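Local coordinates for putative curved DNA-binding protein (Chaetomium thermophilum var. thermophilum DSM 1495, PDB 4IPA) that adopts a methionine-aminopeptidase-like fold as a thermophilic Arx1, is linked to ribosome biogenesis, and may bind DNA, at residues A[25-28]-A[29-33]; A[297-301]-A[302-306]; A[60-63]-A[64-68]. All coordinates share one frame; numbering follows the deposited sequence.

Contact 1. Residues A[25-28]-A[29-33]; sequences VLTK and YKTAA
The phenol ring of Tyr29 meets Val25 one helical turn back at a single flank, where CG1 of Val25 lies 3.6 Å from Tyr29 CE2 and 3.8 Å from Tyr29 CD2. Nearer the ring's root, Val25 O approaches Tyr29 CD2 obliquely at 3.4 Å. The two side chains run side by side in the same direction. In Val25, CG1 stands anti to the backbone N (chi1 167°), which brings this methyl group rather than CG2 up to the ring. Beyond the helix the buried Tyr29 ring meets that of Tyr127 at an inclined angle and also touches Ile359.

Val25 O is also engaged by the backbone: it accepts from Tyr29 N at 3.0 Å in an almost straight bond, 177° at the hydrogen. Its neighbour along the axis, Leu26 O, receives Lys30 N at 2.8 Å.

Two residues on from the valine, Thr27 O takes two donors from Thr31, the amide N at 2.8 Å and the hydroxyl OG1 at 2.7 Å, and these reach the carbonyl oxygen from opposite faces of its plane. With OG1 beside its own backbone N (chi1 -52°), the hydroxyl folds back along the helix to this oxygen instead of extending outward; Tyr72 OH adds a weak bond to OG1. Ala32 presents only a methyl group, which rests on Ile124 and Thr129 of the neighbouring strands.

This segment of helix 23-46 thus packs an apolar side against the strands of the M24-type core, while the bond from OG1 to Thr27 O holds the Thr31 side chain in its rotamer and gives the hydroxyl its main partner within the helix, with Tyr72 a weak second one.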
loop_
_atom_site.group_PDB
_atom_site.type_symbol
_atom_site.label_atom_id
_atom_site.label_comp_id
_atom_site.label_asym_id
_atom_site.label_seq_id
_atom_site.Cartn_x
_atom_site.Cartn_y
_atom_site.Cartn_z
ATOM N N VAL A 25 -9.086 3.230 -19.764
ATOM C CA VAL A 25 -8.953 2.950 -18.348
ATOM C C VAL A 25 -7.502 2.604 -17.970
ATOM O O VAL A 25 -6.946 3.144 -17.018
ATOM C CB VAL A 25 -9.932 1.836 -17.959
ATOM C CG1 VAL A 25 -9.626 1.285 -16.564
ATOM C CG2 VAL A 25 -11.375 2.369 -18.083
ATOM N N LEU A 26 -6.890 1.725 -18.746
ATOM C CA LEU A 26 -5.518 1.345 -18.508
ATOM C C LEU A 26 -4.619 2.589 -18.498
ATOM O O LEU A 26 -3.774 2.751 -17.617
ATOM C CB LEU A 26 -5.089 0.351 -19.573
ATOM C CG LEU A 26 -3.935 -0.596 -19.257
ATOM C CD1 LEU A 26 -4.022 -1.094 -17.821
ATOM C CD2 LEU A 26 -3.923 -1.757 -20.261
ATOM N N THR A 27 -4.842 3.480 -19.456
ATOM C CA THR A 27 -4.052 4.701 -19.620
ATOM C C THR A 27 -4.236 5.700 -18.469
ATOM O O THR A 27 -3.302 6.419 -18.112
ATOM C CB THR A 27 -4.372 5.384 -20.988
ATOM O OG1 THR A 27 -4.035 4.482 -22.052
ATOM C CG2 THR A 27 -3.586 6.675 -21.166
ATOM N N LYS A 28 -5.431 5.736 -17.891
ATOM C CA LYS A 28 -5.691 6.601 -16.744
ATOM C C LYS A 28 -5.011 6.063 -15.487
ATOM O O LYS A 28 -4.412 6.823 -14.735
ATOM C CB LYS A 28 -7.202 6.785 -16.539
ATOM C CG LYS A 28 -7.840 7.717 -17.576
ATOM C CD LYS A 28 -9.364 7.639 -17.595
ATOM C CE LYS A 28 -9.933 8.664 -18.586
ATOM N NZ LYS A 28 -11.388 8.464 -18.848
ATOM N N TYR A 29 -5.109 4.752 -15.265
ATOM C CA TYR A 29 -4.317 4.101 -14.231
ATOM C C TYR A 29 -2.848 4.414 -14.449
ATOM O O TYR A 29 -2.144 4.785 -13.518
ATOM C CB TYR A 29 -4.519 2.593 -14.260
ATOM C CG TYR A 29 -5.707 2.104 -13.478
ATOM C CD1 TYR A 29 -5.750 2.232 -12.098
ATOM C CD2 TYR A 29 -6.770 1.487 -14.110
ATOM C CE1 TYR A 29 -6.818 1.779 -11.385
ATOM C CE2 TYR A 29 -7.854 1.026 -13.395
ATOM C CZ TYR A 29 -7.867 1.182 -12.035
ATOM O OH TYR A 29 -8.927 0.728 -11.315
ATOM N N LYS A 30 -2.384 4.281 -15.687
ATOM C CA LYS A 30 -0.968 4.519 -15.976
ATOM C C LYS A 30 -0.540 5.970 -15.731
ATOM O O LYS A 30 0.574 6.227 -15.272
ATOM C CB LYS A 30 -0.609 4.100 -17.406
ATOM C CG LYS A 30 0.847 4.354 -17.769
ATOM C CD LYS A 30 1.747 3.275 -17.175
ATOM C CE LYS A 30 3.216 3.609 -17.353
ATOM N NZ LYS A 30 4.052 2.764 -16.468
ATOM N N THR A 31 -1.412 6.920 -16.045
ATOM C CA THR A 31 -1.095 8.315 -15.779
ATOM C C THR A 31 -0.958 8.521 -14.275
ATOM O O THR A 31 -0.058 9.214 -13.809
ATOM C CB THR A 31 -2.196 9.264 -16.279
ATOM O OG1 THR A 31 -2.498 8.983 -17.644
ATOM C CG2 THR A 31 -1.720 10.701 -16.157
ATOM N N ALA A 32 -1.880 7.923 -13.524
ATOM C CA ALA A 32 -1.822 7.957 -12.072
ATOM C C ALA A 32 -0.532 7.341 -11.524
ATOM O O ALA A 32 0.069 7.886 -10.615
ATOM C CB ALA A 32 -3.040 7.261 -11.481
ATOM N N ALA A 33 -0.124 6.203 -12.076
ATOM C CA ALA A 33 1.079 5.509 -11.641
ATOM C C ALA A 33 2.335 6.345 -11.859
ATOM O O ALA A 33 3.190 6.423 -10.991
ATOM C CB ALA A 33 1.210 4.183 -12.369
#

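Contact 2. Residues A[297-301]-A[302-306]; sequences KKFGT and FPFSL
Gly300 O and Phe302 O are joined by one water: water 1 donates to Gly300 O and to Phe302 O, at 2.7 Å each. Arg276 NH1 adds a further bond to Gly300 O, so this carbonyl has two partners in the turn that links helix 286-299 to strand 304-305. The chain reverses here in a type II' beta turn from Phe299 to Phe302. Its closing bond runs from Phe302 N to Phe299 O at 3.0 Å, with the donor lying above the carbonyl plane, 45° out of it. Gly300 has a positive phi of 59°, a value that glycine adopts readily and that this turn requires at its second position.

The turn brings Phe304 against the Phe299 ring and sets Phe299 O at the edge of the Phe302 ring, 3.5 Å from Phe302 CD2. The Phe299 ring is sandwiched between two aliphatic groups: Phe304 CB sits over the centre of one face in a CH-pi contact, 3.5 Å from the centroid, and Lys298 CG covers the opposite face. Although the planes of the Phe299 and Phe304 rings are within 11° of parallel, they are slid so far apart, with centroids separated by 5.1 Å, that they barely overlap. The Phe304 methylene, rather than its ring, covers the Phe299 face, and the ring passes on to Phe328, which it meets edge-to-face. The Phe302 carbonyl that holds the water also lies in plane at an edge of the Phe304 ring.

In this buried corner Phe302 N and Phe299 O satisfy each other, water 1 serves Gly300 O and Phe302 O, and Arg276 adds to the former, while a CH-pi contact and a barely overlapping ring pair join the end of the helical segment to the strand.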
loop_
_atom_site.group_PDB
_atom_site.type_symbol
_atom_site.label_atom_id
_atom_site.label_comp_id
_atom_site.label_asym_id
_atom_site.label_seq_id
_atom_site.Cartn_x
_atom_site.Cartn_y
_atom_site.Cartn_z
ATOM N N LYS A 297 -16.016 16.706 -2.204
ATOM C CA LYS A 297 -15.569 17.471 -3.357
ATOM C C LYS A 297 -14.089 17.298 -3.680
ATOM O O LYS A 297 -13.714 17.168 -4.839
ATOM C CB LYS A 297 -15.938 18.947 -3.195
ATOM C CG LYS A 297 -17.443 19.197 -3.298
ATOM C CD LYS A 297 -17.821 20.557 -2.708
ATOM C CE LYS A 297 -19.078 21.149 -3.371
ATOM N NZ LYS A 297 -19.476 22.470 -2.775
ATOM N N LYS A 298 -13.236 17.287 -2.671
ATOM C CA LYS A 298 -11.819 17.177 -2.959
ATOM C C LYS A 298 -11.384 15.714 -3.210
ATOM O O LYS A 298 -10.656 15.423 -4.155
ATOM C CB LYS A 298 -11.008 17.828 -1.839
ATOM C CG LYS A 298 -9.505 17.621 -1.934
ATOM C CD LYS A 298 -8.776 18.948 -2.055
ATOM C CE LYS A 298 -7.392 18.891 -1.431
ATOM N NZ LYS A 298 -6.309 18.986 -2.450
ATOM N N PHE A 299 -11.858 14.792 -2.381
ATOM C CA PHE A 299 -11.310 13.440 -2.385
ATOM C C PHE A 299 -12.281 12.386 -2.904
ATOM O O PHE A 299 -11.866 11.277 -3.236
ATOM C CB PHE A 299 -10.842 13.060 -0.969
ATOM C CG PHE A 299 -9.801 13.980 -0.418
ATOM C CD1 PHE A 299 -8.519 14.003 -0.961
ATOM C CD2 PHE A 299 -10.099 14.844 0.623
ATOM C CE1 PHE A 299 -7.570 14.865 -0.476
ATOM C CE2 PHE A 299 -9.138 15.709 1.114
ATOM C CZ PHE A 299 -7.882 15.718 0.568
ATOM N N GLY A 300 -13.567 12.721 -2.962
ATOM C CA GLY A 300 -14.562 11.720 -3.287
ATOM C C GLY A 300 -14.523 10.585 -2.278
ATOM O O GLY A 300 -14.743 10.789 -1.085
ATOM N N THR A 301 -14.217 9.382 -2.744
ATOM C CA THR A 301 -14.209 8.229 -1.860
ATOM C C THR A 301 -12.782 7.734 -1.594
ATOM O O THR A 301 -12.579 6.613 -1.113
ATOM C CB THR A 301 -15.043 7.105 -2.464
ATOM O OG1 THR A 301 -14.573 6.857 -3.791
ATOM C CG2 THR A 301 -16.518 7.525 -2.545
ATOM N N PHE A 302 -11.797 8.575 -1.897
ATOM C CA PHE A 302 -10.404 8.185 -1.724
ATOM C C PHE A 302 -9.831 8.553 -0.344
ATOM O O PHE A 302 -10.252 9.531 0.288
ATOM C CB PHE A 302 -9.545 8.731 -2.865
ATOM C CG PHE A 302 -9.818 8.066 -4.205
ATOM C CD1 PHE A 302 -9.289 6.804 -4.492
ATOM C CD2 PHE A 302 -10.597 8.704 -5.176
ATOM C CE1 PHE A 302 -9.536 6.176 -5.721
ATOM C CE2 PHE A 302 -10.848 8.098 -6.415
ATOM C CZ PHE A 302 -10.314 6.824 -6.695
ATOM N N PRO A 303 -8.869 7.754 0.140
ATOM C CA PRO A 303 -8.290 8.061 1.454
ATOM C C PRO A 303 -7.686 9.447 1.486
ATOM O O PRO A 303 -7.192 9.942 0.470
ATOM C CB PRO A 303 -7.216 6.983 1.627
ATOM C CG PRO A 303 -7.740 5.807 0.793
ATOM C CD PRO A 303 -8.374 6.479 -0.406
ATOM N N PHE A 304 -7.767 10.088 2.650
ATOM C CA PHE A 304 -7.197 11.413 2.846
ATOM C C PHE A 304 -6.716 11.549 4.285
ATOM O O PHE A 304 -7.099 10.760 5.163
ATOM C CB PHE A 304 -8.230 12.495 2.522
ATOM C CG PHE A 304 -9.405 12.482 3.435
ATOM C CD1 PHE A 304 -10.484 11.643 3.194
ATOM C CD2 PHE A 304 -9.432 13.306 4.539
ATOM C CE1 PHE A 304 -11.559 11.622 4.051
ATOM C CE2 PHE A 304 -10.521 13.297 5.402
ATOM C CZ PHE A 304 -11.577 12.447 5.164
ATOM N N SER A 305 -5.850 12.530 4.514
ATOM C CA SER A 305 -5.391 12.835 5.859
ATOM C C SER A 305 -6.144 14.049 6.377
ATOM O O SER A 305 -6.361 14.997 5.637
ATOM C CB SER A 305 -3.887 13.131 5.851
ATOM O OG SER A 305 -3.457 13.555 7.133
ATOM N N LEU A 306 -6.533 14.039 7.647
ATOM C CA LEU A 306 -7.107 15.241 8.261
ATOM C C LEU A 306 -6.210 16.479 8.116
ATOM O O LEU A 306 -6.699 17.599 8.058
ATOM C CB LEU A 306 -7.395 15.009 9.739
ATOM C CG LEU A 306 -8.445 13.978 10.157
ATOM C CD1 LEU A 306 -8.615 14.041 11.683
ATOM C CD2 LEU A 306 -9.770 14.198 9.465
HETATM O O HOH W 1 -12.893 10.025 0.773
#

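Contact 3. Residues A[60-63]-A[64-68]; sequences GDKL and MEEEL
Lys62 and Glu66 cross obliquely on the outer side of helix 53-69, the lysine chain passing beside the carboxylate rather than pointing at it. Glu66 OE2 lies 3.3 Å from Lys62 CG and 3.7 Å from Lys62 CE, whereas Lys62 NZ to Glu66 OE2 is 3.9 Å, a long salt bridge. CG of Lys62 stands anti to the backbone N (chi1 160°), which puts that methylene beside Glu66 OE2, and the bends at the last two torsions leave NZ farther off. Water 2 spans the gap, accepting from Lys62 NZ at 3.2 Å and donating to Glu66 OE2 at 3.2 Å. The other carboxylate oxygen, Glu66 OE1, faces Leu63 CD2 at 3.8 Å, and the two side chains of Leu63 and Glu66 also pass at a slant.

Beneath these groups the backbone is regular helix: Glu66 N donates to Lys62 O at 3.1 Å and Glu67 N to Leu63 O at 3.0 Å. Met64 turns to the other side, onto Ile35, Phe81 and Leu120, while Asp61 is held by Arg307 and Thr85.

This part of the helix thus has a buried side, where Met64 packs and Asp61 is paired with Arg307, and an outer side carrying a long, water-bridged ion pair, whose attraction is probably weaker than that of a close one.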
loop_
_atom_site.group_PDB
_atom_site.type_symbol
_atom_site.label_atom_id
_atom_site.label_comp_id
_atom_site.label_asym_id
_atom_site.label_seq_id
_atom_site.Cartn_x
_atom_site.Cartn_y
_atom_site.Cartn_z
ATOM N N GLY A 60 5.099 16.343 0.032
ATOM C CA GLY A 60 4.661 15.292 -0.871
ATOM C C GLY A 60 3.297 15.642 -1.431
ATOM O O GLY A 60 3.067 15.509 -2.642
ATOM N N ASP A 61 2.405 16.108 -0.556
ATOM C CA ASP A 61 1.042 16.439 -0.959
ATOM C C ASP A 61 1.027 17.604 -1.946
ATOM O O ASP A 61 0.253 17.612 -2.900
ATOM C CB ASP A 61 0.155 16.718 0.263
ATOM C CG ASP A 61 -0.207 15.440 1.030
ATOM O OD1 ASP A 61 0.001 14.335 0.476
ATOM O OD2 ASP A 61 -0.700 15.542 2.181
ATOM N N LYS A 62 1.890 18.567 -1.698
ATOM C CA LYS A 62 2.067 19.696 -2.558
ATOM C C LYS A 62 2.570 19.277 -3.931
ATOM O O LYS A 62 2.032 19.667 -4.903
ATOM C CB LYS A 62 2.957 20.739 -1.907
ATOM C CG LYS A 62 3.595 21.709 -2.852
ATOM C CD LYS A 62 4.636 22.547 -2.171
ATOM C CE LYS A 62 4.514 23.983 -2.576
ATOM N NZ LYS A 62 5.859 24.522 -2.794
ATOM N N LEU A 63 3.595 18.479 -3.976
ATOM C CA LEU A 63 4.053 17.900 -5.199
ATOM C C LEU A 63 3.003 17.165 -5.989
ATOM O O LEU A 63 2.987 17.261 -7.170
ATOM C CB LEU A 63 5.153 16.958 -4.909
ATOM C CG LEU A 63 6.387 17.756 -4.968
ATOM C CD1 LEU A 63 7.459 17.073 -4.176
ATOM C CD2 LEU A 63 6.681 17.768 -6.442
ATOM N N MET A 64 2.158 16.421 -5.311
ATOM C CA MET A 64 1.125 15.665 -5.923
ATOM C C MET A 64 0.145 16.567 -6.612
ATOM O O MET A 64 -0.272 16.319 -7.704
ATOM C CB MET A 64 0.391 14.853 -4.887
ATOM C CG MET A 64 -0.742 14.016 -5.400
ATOM S SD MET A 64 -0.175 12.569 -6.278
ATOM C CE MET A 64 0.201 11.513 -4.953
ATOM N N GLU A 65 -0.215 17.623 -5.940
ATOM C CA GLU A 65 -1.138 18.559 -6.567
ATOM C C GLU A 65 -0.528 19.240 -7.797
ATOM O O GLU A 65 -1.187 19.350 -8.828
ATOM C CB GLU A 65 -1.668 19.569 -5.559
ATOM C CG GLU A 65 -2.533 18.939 -4.485
ATOM C CD GLU A 65 -3.215 19.975 -3.602
ATOM O OE1 GLU A 65 -3.003 21.189 -3.819
ATOM O OE2 GLU A 65 -3.972 19.576 -2.695
ATOM N N GLU A 66 0.728 19.670 -7.704
ATOM C CA GLU A 66 1.413 20.237 -8.867
ATOM C C GLU A 66 1.399 19.247 -10.037
ATOM O O GLU A 66 1.016 19.600 -11.157
ATOM C CB GLU A 66 2.862 20.615 -8.538
ATOM C CG GLU A 66 3.024 21.700 -7.476
ATOM C CD GLU A 66 4.458 21.792 -6.933
ATOM O OE1 GLU A 66 5.372 21.166 -7.521
ATOM O OE2 GLU A 66 4.675 22.488 -5.916
ATOM N N GLU A 67 1.822 18.013 -9.774
ATOM C CA GLU A 67 1.860 16.987 -10.817
ATOM C C GLU A 67 0.478 16.805 -11.406
ATOM O O GLU A 67 0.324 16.707 -12.623
ATOM C CB GLU A 67 2.383 15.654 -10.281
ATOM C CG GLU A 67 3.859 15.651 -9.948
ATOM C CD GLU A 67 4.716 16.073 -11.135
ATOM O OE1 GLU A 67 4.379 15.722 -12.287
ATOM O OE2 GLU A 67 5.724 16.770 -10.918
ATOM N N LEU A 68 -0.529 16.778 -10.536
ATOM C CA LEU A 68 -1.910 16.567 -10.964
ATOM C C LEU A 68 -2.385 17.702 -11.867
ATOM O O LEU A 68 -3.066 17.472 -12.862
ATOM C CB LEU A 68 -2.846 16.405 -9.750
ATOM C CG LEU A 68 -2.824 15.026 -9.080
ATOM C CD1 LEU A 68 -3.608 14.993 -7.798
ATOM C CD2 LEU A 68 -3.355 13.966 -10.048
HETATM O O HOH W 2 7.578 22.485 -4.495
#

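In the fold
Contact 2 is the buried one, while contacts 1 and 3 are each partly buried, with one side of a helix packed and the other exposed. Contacts 1 and 3 lie on the successive helices 23-46 and 53-69, about 6 Å apart at their nearest atoms and not touching; Met64 of contact 3 reaches Ile35 farther along the first helix. Contact 2 joins helix 286-299 to strand 304-305 instead, and it meets contact 3 through a salt bridge between Lys298 and Glu65. The chemistry follows position: threonine-to-backbone hydrogen bonding and tyrosine–valine packing in contact 1, aromatic packing with a bound water in contact 2, and a long surface ion pair in contact 3.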